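Local coordinates for protein putative alcohol dehydrogenase (Sinorhizobium meliloti, PDB 4J6F) that probably oxidises alcohols with a nicotinamide cofactor as a medium-chain dehydrogenase/reductase, at residues 62-67 / 166-171; 116-121 / 128-133. All coordinates share one frame; numbering follows the deposited sequence.

Contact 1. Residues 62-67 / 166-171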
ATOM      1  N   GLY A  62     -24.836  22.701  21.526  1.00 43.51           N
ATOM      2  CA  GLY A  62     -23.444  22.253  21.505  1.00 40.86           C
ATOM      3  C   GLY A  62     -22.506  22.964  20.533  1.00 39.51           C
ATOM      4  O   GLY A  62     -21.341  22.580  20.408  1.00 38.69           O
ATOM      5  N   GLU A  63     -23.001  23.991  19.842  1.00 39.59           N
ATOM      6  CA  GLU A  63     -22.190  24.763  18.895  1.00 38.04           C
ATOM      7  C   GLU A  63     -21.779  26.115  19.476  1.00 37.20           C
ATOM      8  O   GLU A  63     -22.450  26.655  20.357  1.00 38.29           O
ATOM      9  CB  GLU A  63     -22.966  25.028  17.606  1.00 41.17           C
ATOM     10  CG  GLU A  63     -23.166  23.837  16.683  1.00 48.74           C
ATOM     11  CD  GLU A  63     -24.083  24.153  15.498  1.00 54.69           C
ATOM     12  OE1 GLU A  63     -24.271  23.275  14.631  1.00 54.98           O
ATOM     13  OE2 GLU A  63     -24.634  25.271  15.427  1.00 56.47           O
ATOM     14  N   VAL A  64     -20.669  26.652  18.977  1.00 34.84           N
ATOM     15  CA  VAL A  64     -20.339  28.067  19.138  1.00 32.87           C
ATOM     16  C   VAL A  64     -20.514  28.802  17.809  1.00 31.05           C
ATOM     17  O   VAL A  64     -20.632  28.169  16.741  1.00 29.38           O
ATOM     18  CB  VAL A  64     -18.886  28.288  19.620  1.00 31.93           C
ATOM     19  CG1 VAL A  64     -18.740  27.925  21.083  1.00 32.73           C
ATOM     20  CG2 VAL A  64     -17.902  27.511  18.767  1.00 30.81           C
ATOM     21  N   LEU A  65     -20.526  30.133  17.883  1.00 31.46           N
ATOM     22  CA  LEU A  65     -20.453  30.982  16.692  1.00 31.84           C
ATOM     23  C   LEU A  65     -19.221  31.857  16.758  1.00 33.52           C
ATOM     24  O   LEU A  65     -19.054  32.604  17.717  1.00 35.62           O
ATOM     25  CB  LEU A  65     -21.687  31.861  16.589  1.00 31.35           C
ATOM     26  CG  LEU A  65     -21.723  32.844  15.426  1.00 30.78           C
ATOM     27  CD1 LEU A  65     -22.183  32.127  14.171  1.00 30.44           C
ATOM     28  CD2 LEU A  65     -22.650  34.008  15.760  1.00 31.21           C
ATOM     29  N   ILE A  66     -18.348  31.768  15.756  1.00 33.05           N
ATOM     30  CA  ILE A  66     -17.125  32.590  15.777  1.00 31.82           C
ATOM     31  C   ILE A  66     -17.154  33.707  14.751  1.00 30.81           C
ATOM     32  O   ILE A  66     -17.787  33.586  13.706  1.00 31.42           O
ATOM     33  CB  ILE A  66     -15.831  31.772  15.582  1.00 30.34           C
ATOM     34  CG1 ILE A  66     -15.826  31.062  14.225  1.00 30.01           C
ATOM     35  CG2 ILE A  66     -15.636  30.784  16.720  1.00 29.63           C
ATOM     36  CD1 ILE A  66     -14.524  30.340  13.944  1.00 29.85           C
ATOM     37  N   LYS A  67     -16.466  34.793  15.065  1.00 29.95           N
ATOM     38  CA  LYS A  67     -16.225  35.838  14.095  1.00 30.06           C
ATOM     39  C   LYS A  67     -14.887  35.533  13.413  1.00 30.46           C
ATOM     40  O   LYS A  67     -13.819  35.624  14.044  1.00 31.85           O
ATOM     41  CB  LYS A  67     -16.220  37.210  14.767  1.00 31.26           C
ATOM     42  CG  LYS A  67     -15.675  38.294  13.867  1.00 34.71           C
ATOM     43  CD  LYS A  67     -16.373  39.632  14.026  1.00 38.84           C
ATOM     44  CE  LYS A  67     -16.046  40.508  12.827  1.00 41.27           C
ATOM     45  NZ  LYS A  67     -15.967  41.920  13.267  1.00 44.76           N
HETATM   46  N   MSE A 166     -18.996  31.870  11.493  1.00 30.22           N
HETATM   47  CA  MSE A 166     -19.108  30.441  11.238  1.00 32.10           C
HETATM   48  C   MSE A 166     -19.627  29.743  12.457  1.00 33.93           C
HETATM   49  O   MSE A 166     -19.199  30.037  13.588  1.00 35.33           O
HETATM   50  CB  MSE A 166     -17.733  29.905  10.857  1.00 32.30           C
HETATM   51  CG  MSE A 166     -17.774  28.476  10.336  1.00 35.28           C
HETATM   52 SE   MSE A 166     -15.915  27.841  10.223  1.00 43.01          SE
HETATM   53  CE  MSE A 166     -16.296  25.914  10.284  1.00 40.58           C
ATOM     54  N   ALA A 167     -20.565  28.824  12.234  1.00 33.87           N
ATOM     55  CA  ALA A 167     -21.057  27.928  13.285  1.00 34.78           C
ATOM     56  C   ALA A 167     -20.220  26.654  13.284  1.00 33.76           C
ATOM     57  O   ALA A 167     -19.772  26.221  12.226  1.00 36.54           O
ATOM     58  CB  ALA A 167     -22.519  27.594  13.041  1.00 35.18           C
ATOM     59  N   LEU A 168     -19.996  26.064  14.454  1.00 31.69           N
ATOM     60  CA  LEU A 168     -19.274  24.785  14.555  1.00 30.19           C
ATOM     61  C   LEU A 168     -19.404  24.208  15.947  1.00 32.69           C
ATOM     62  O   LEU A 168     -19.614  24.957  16.892  1.00 37.21           O
ATOM     63  CB  LEU A 168     -17.791  24.957  14.230  1.00 28.69           C
ATOM     64  CG  LEU A 168     -16.984  25.834  15.174  1.00 28.83           C
ATOM     65  CD1 LEU A 168     -15.624  25.211  15.431  1.00 29.52           C
ATOM     66  CD2 LEU A 168     -16.852  27.228  14.600  1.00 28.37           C
ATOM     67  N   PRO A 169     -19.258  22.879  16.095  1.00 32.08           N
ATOM     68  CA  PRO A 169     -19.374  22.273  17.424  1.00 31.29           C
ATOM     69  C   PRO A 169     -18.317  22.812  18.377  1.00 32.16           C
ATOM     70  O   PRO A 169     -17.163  23.000  17.973  1.00 32.39           O
ATOM     71  CB  PRO A 169     -19.087  20.792  17.167  1.00 30.42           C
ATOM     72  CG  PRO A 169     -19.247  20.591  15.705  1.00 31.16           C
ATOM     73  CD  PRO A 169     -18.875  21.889  15.074  1.00 32.24           C
ATOM     74  N   ALA A 170     -18.708  23.037  19.630  1.00 32.38           N
ATOM     75  CA  ALA A 170     -17.788  23.491  20.670  1.00 32.00           C
ATOM     76  C   ALA A 170     -16.472  22.715  20.733  1.00 31.49           C
ATOM     77  O   ALA A 170     -15.412  23.336  20.752  1.00 31.64           O
ATOM     78  CB  ALA A 170     -18.472  23.502  22.026  1.00 33.27           C
ATOM     79  N   GLU A 171     -16.524  21.379  20.744  1.00 32.35           N
ATOM     80  CA  GLU A 171     -15.288  20.548  20.774  1.00 35.20           C
ATOM     81  C   GLU A 171     -14.300  20.920  19.675  1.00 34.70           C
ATOM     82  O   GLU A 171     -13.099  20.694  19.818  1.00 37.24           O
ATOM     83  CB  GLU A 171     -15.546  19.028  20.663  1.00 38.39           C
ATOM     84  CG  GLU A 171     -16.850  18.506  21.241  1.00 45.42           C
ATOM     85  CD  GLU A 171     -18.026  18.761  20.315  1.00 52.78           C
ATOM     86  OE1 GLU A 171     -18.206  17.974  19.352  1.00 53.45           O
ATOM     87  OE2 GLU A 171     -18.766  19.752  20.553  1.00 56.13           O
TER

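Contact 2. Residues 116-121 / 128-133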
ATOM      1  N   GLY A 116     -10.861  32.235  14.517  1.00 31.96           N
ATOM      2  CA  GLY A 116     -11.748  33.339  14.901  1.00 31.93           C
ATOM      3  C   GLY A 116     -11.981  33.506  16.393  1.00 33.09           C
ATOM      4  O   GLY A 116     -11.318  32.877  17.217  1.00 30.97           O
ATOM      5  N   HIS A 117     -12.951  34.358  16.729  1.00 37.03           N
ATOM      6  CA  HIS A 117     -13.313  34.676  18.118  1.00 37.29           C
ATOM      7  C   HIS A 117     -14.764  34.270  18.396  1.00 36.35           C
ATOM      8  O   HIS A 117     -15.674  34.642  17.655  1.00 37.42           O
ATOM      9  CB  HIS A 117     -13.073  36.164  18.387  1.00 39.96           C
ATOM     10  CG  HIS A 117     -11.634  36.554  18.264  1.00 48.47           C
ATOM     11  ND1 HIS A 117     -10.836  36.819  19.358  1.00 54.50           N
ATOM     12  CD2 HIS A 117     -10.829  36.662  17.177  1.00 51.85           C
ATOM     13  CE1 HIS A 117      -9.609  37.102  18.949  1.00 56.97           C
ATOM     14  NE2 HIS A 117      -9.576  37.007  17.630  1.00 54.80           N
ATOM     15  N   ILE A 118     -14.971  33.470  19.438  1.00 33.12           N
ATOM     16  CA  ILE A 118     -16.311  33.024  19.781  1.00 31.61           C
ATOM     17  C   ILE A 118     -17.113  34.231  20.230  1.00 33.91           C
ATOM     18  O   ILE A 118     -16.715  34.920  21.163  1.00 37.68           O
ATOM     19  CB  ILE A 118     -16.290  31.989  20.916  1.00 30.27           C
ATOM     20  CG1 ILE A 118     -15.428  30.779  20.520  1.00 28.34           C
ATOM     21  CG2 ILE A 118     -17.715  31.585  21.288  1.00 30.38           C
ATOM     22  CD1 ILE A 118     -15.512  29.622  21.482  1.00 28.29           C
ATOM     23  N   VAL A 119     -18.232  34.493  19.568  1.00 32.28           N
ATOM     24  CA  VAL A 119     -19.056  35.651  19.902  1.00 32.16           C
ATOM     25  C   VAL A 119     -20.434  35.275  20.441  1.00 32.93           C
ATOM     26  O   VAL A 119     -21.092  36.089  21.069  1.00 35.08           O
ATOM     27  CB  VAL A 119     -19.218  36.613  18.701  1.00 32.21           C
ATOM     28  CG1 VAL A 119     -17.895  37.270  18.357  1.00 32.17           C
ATOM     29  CG2 VAL A 119     -19.773  35.889  17.484  1.00 31.90           C
ATOM     30  N   ALA A 120     -20.877  34.053  20.170  1.00 31.75           N
ATOM     31  CA  ALA A 120     -22.180  33.574  20.606  1.00 31.87           C
ATOM     32  C   ALA A 120     -22.048  32.096  20.914  1.00 33.42           C
ATOM     33  O   ALA A 120     -21.187  31.414  20.334  1.00 32.66           O
ATOM     34  CB  ALA A 120     -23.215  33.783  19.516  1.00 30.79           C
ATOM     35  N   VAL A 121     -22.892  31.595  21.812  1.00 34.43           N
ATOM     36  CA  VAL A 121     -22.905  30.166  22.086  1.00 35.72           C
ATOM     37  C   VAL A 121     -24.308  29.566  22.098  1.00 38.39           C
ATOM     38  O   VAL A 121     -25.263  30.238  22.440  1.00 42.12           O
ATOM     39  CB  VAL A 121     -22.153  29.812  23.391  1.00 36.57           C
ATOM     40  CG1 VAL A 121     -20.786  30.475  23.417  1.00 36.08           C
ATOM     41  CG2 VAL A 121     -22.958  30.206  24.618  1.00 37.92           C
ATOM     42  N   ALA A 128     -18.962  31.272  29.301  1.00 41.96           N
ATOM     43  CA  ALA A 128     -17.636  31.792  29.663  1.00 42.11           C
ATOM     44  C   ALA A 128     -16.656  31.720  28.505  1.00 43.80           C
ATOM     45  O   ALA A 128     -15.623  32.393  28.522  1.00 46.47           O
ATOM     46  CB  ALA A 128     -17.077  31.020  30.843  1.00 41.90           C
ATOM     47  N   ARG A 129     -16.980  30.879  27.520  1.00 41.65           N
ATOM     48  CA  ARG A 129     -16.172  30.679  26.323  1.00 39.49           C
ATOM     49  C   ARG A 129     -16.151  31.903  25.401  1.00 39.56           C
ATOM     50  O   ARG A 129     -15.219  32.081  24.613  1.00 39.47           O
ATOM     51  CB  ARG A 129     -16.693  29.465  25.547  1.00 38.71           C
ATOM     52  CG  ARG A 129     -16.361  28.107  26.162  1.00 37.52           C
ATOM     53  CD  ARG A 129     -15.125  27.523  25.510  1.00 35.91           C
ATOM     54  NE  ARG A 129     -15.452  26.550  24.473  1.00 34.72           N
ATOM     55  CZ  ARG A 129     -14.709  26.307  23.392  1.00 33.19           C
ATOM     56  NH1 ARG A 129     -13.589  26.987  23.157  1.00 31.29           N
ATOM     57  NH2 ARG A 129     -15.101  25.384  22.529  1.00 33.64           N
ATOM     58  N   ILE A 130     -17.177  32.746  25.491  1.00 39.05           N
ATOM     59  CA  ILE A 130     -17.241  33.923  24.644  1.00 36.82           C
ATOM     60  C   ILE A 130     -15.957  34.731  24.792  1.00 36.04           C
ATOM     61  O   ILE A 130     -15.422  34.872  25.888  1.00 36.45           O
ATOM     62  CB  ILE A 130     -18.494  34.759  24.942  1.00 37.79           C
ATOM     63  CG1 ILE A 130     -19.707  34.130  24.258  1.00 37.88           C
ATOM     64  CG2 ILE A 130     -18.320  36.200  24.474  1.00 38.56           C
ATOM     65  CD1 ILE A 130     -21.037  34.591  24.814  1.00 39.80           C
ATOM     66  N   GLY A 131     -15.443  35.213  23.668  1.00 36.25           N
ATOM     67  CA  GLY A 131     -14.247  36.051  23.664  1.00 37.34           C
ATOM     68  C   GLY A 131     -12.955  35.314  23.374  1.00 37.61           C
ATOM     69  O   GLY A 131     -11.924  35.951  23.160  1.00 38.91           O
ATOM     70  N   GLU A 132     -13.011  33.979  23.369  1.00 36.06           N
ATOM     71  CA  GLU A 132     -11.842  33.144  23.135  1.00 34.92           C
ATOM     72  C   GLU A 132     -11.398  33.172  21.681  1.00 34.51           C
ATOM     73  O   GLU A 132     -12.227  33.256  20.772  1.00 34.76           O
ATOM     74  CB  GLU A 132     -12.132  31.710  23.535  1.00 35.26           C
ATOM     75  CG  GLU A 132     -11.825  31.412  24.983  1.00 38.41           C
ATOM     76  CD  GLU A 132     -12.416  30.094  25.449  1.00 41.90           C
ATOM     77  OE1 GLU A 132     -12.690  29.208  24.605  1.00 42.15           O
ATOM     78  OE2 GLU A 132     -12.614  29.945  26.671  1.00 44.72           O
ATOM     79  N   ARG A 133     -10.083  33.104  21.481  1.00 34.04           N
ATOM     80  CA  ARG A 133      -9.484  33.009  20.160  1.00 32.91           C
ATOM     81  C   ARG A 133      -9.303  31.522  19.860  1.00 34.07           C
ATOM     82  O   ARG A 133      -8.548  30.818  20.547  1.00 36.52           O
ATOM     83  CB  ARG A 133      -8.154  33.768  20.133  1.00 32.27           C
ATOM     84  CG  ARG A 133      -7.591  34.050  18.746  1.00 33.11           C
ATOM     85  CD  ARG A 133      -6.709  32.911  18.223  1.00 35.35           C
ATOM     86  NE  ARG A 133      -5.573  32.554  19.096  1.00 35.60           N
ATOM     87  CZ  ARG A 133      -4.312  32.960  18.922  1.00 33.55           C
ATOM     88  NH1 ARG A 133      -3.371  32.561  19.775  1.00 33.94           N
ATOM     89  NH2 ARG A 133      -3.984  33.749  17.900  1.00 31.43           N
TER

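Contact 1. Residues 62-67 / 166-171
Val64, Ile66, Met166 and Leu168 share one face of an antiparallel beta ladder in the GroES-like domain of this medium-chain dehydrogenase, where strand 63-67 runs against 166-169. Reciprocal backbone bonds pair Val64 with Leu168 and Ile66 with Met166, and so set the offset at which the side chains meet. Ile66 shows how a torsion directs such a contact: CG1 sits between the backbone N and the carbonyl carbon (chi1 61°), and the extended branch beyond it brings CD1 to 3.9 Å from Leu168 CD2, the two side chains crossing at about a right angle. Ile66 CG1 also lies 4.0 Å from Met166 CB, after which the straight selenomethionine chain departs from the ladder. Leu168 repeats the first torsion (chi1 64°), and its CG meets Val64 CG2 at 4.1 Å. Val136 and Ala173 pack against this apolar face. On the reverse face, Leu65 CD1 lies 3.7 Å from Met166 O. Glu63 extends past the Leu168 carbonyl, and its carboxylate is held by a salt bridge to Arg158 and a bond from Ala60 N. Just beyond the paired strands, where 166-169 gives way to a 3-10 turn, Ala170 N donates to Gly62 O over 2.8 Å, almost straight at 176°.

Contact 2. Residues 116-121 / 128-133
Gly116 O meets Arg133 CA at 3.5 Å, a CA-H...O contact at the end of a short antiparallel pairing. At the next position the His117 ring lies obliquely across Arg133, whose CA sits over one ring face near the rim while CG comes 3.7 Å from His117 CE1. Asp182 ties both polar ends together, accepting from His117 NE2 and forming a salt bridge with Arg133 NH2, which also bonds to Leu180 O. Ile118 is gripped through its backbone: its N donates to Glu132 O at 3.1 Å, and its O receives Gly131 N at 2.8 Å. Its side chain, with CG1 anti to the carbonyl carbon (chi1 -58°), carries CD1 over one face of the Arg129 guanidinium, 3.7 Å from NH1. A salt bridge to Glu132 OE1, 2.8 Å from Arg129 NH1 and in the guanidinium plane, holds that group; NH1 also donates to Ala173 O. Val119 and Ala120 then form a classic beta bulge opposite Leu65. Val121 finishes the run, its CG1 3.9 Å from Ile130 CG1. Glu132 N closes back on Arg129 O, and Gly131, at positive phi, takes the third place of a type II beta turn leading into the returning strand of an antiparallel hairpin.

How the contacts relate
Followed from the N terminus, past a first helix and three short strands, the chain forms strand 63-72, returns antiparallel beside it as 113-121, and turns through 128-133 into strand 133-140; contact 2 closes this short loop of six intervening residues. Only later does 166-171 come back to 62-67, so contact 1 closes a loop of 98 residues and contact 2 nests inside it. Strand 63-72 thus has 165-169 and 113-121 as neighbours in one mixed sheet. Leu65 O with Val119 N, and Lys67 N with His117 O, probably hydrogen-bond between the two contacts. Ala170 O also lies near Arg129 NH2, bringing the far end of contact 1 to the turn of contact 2.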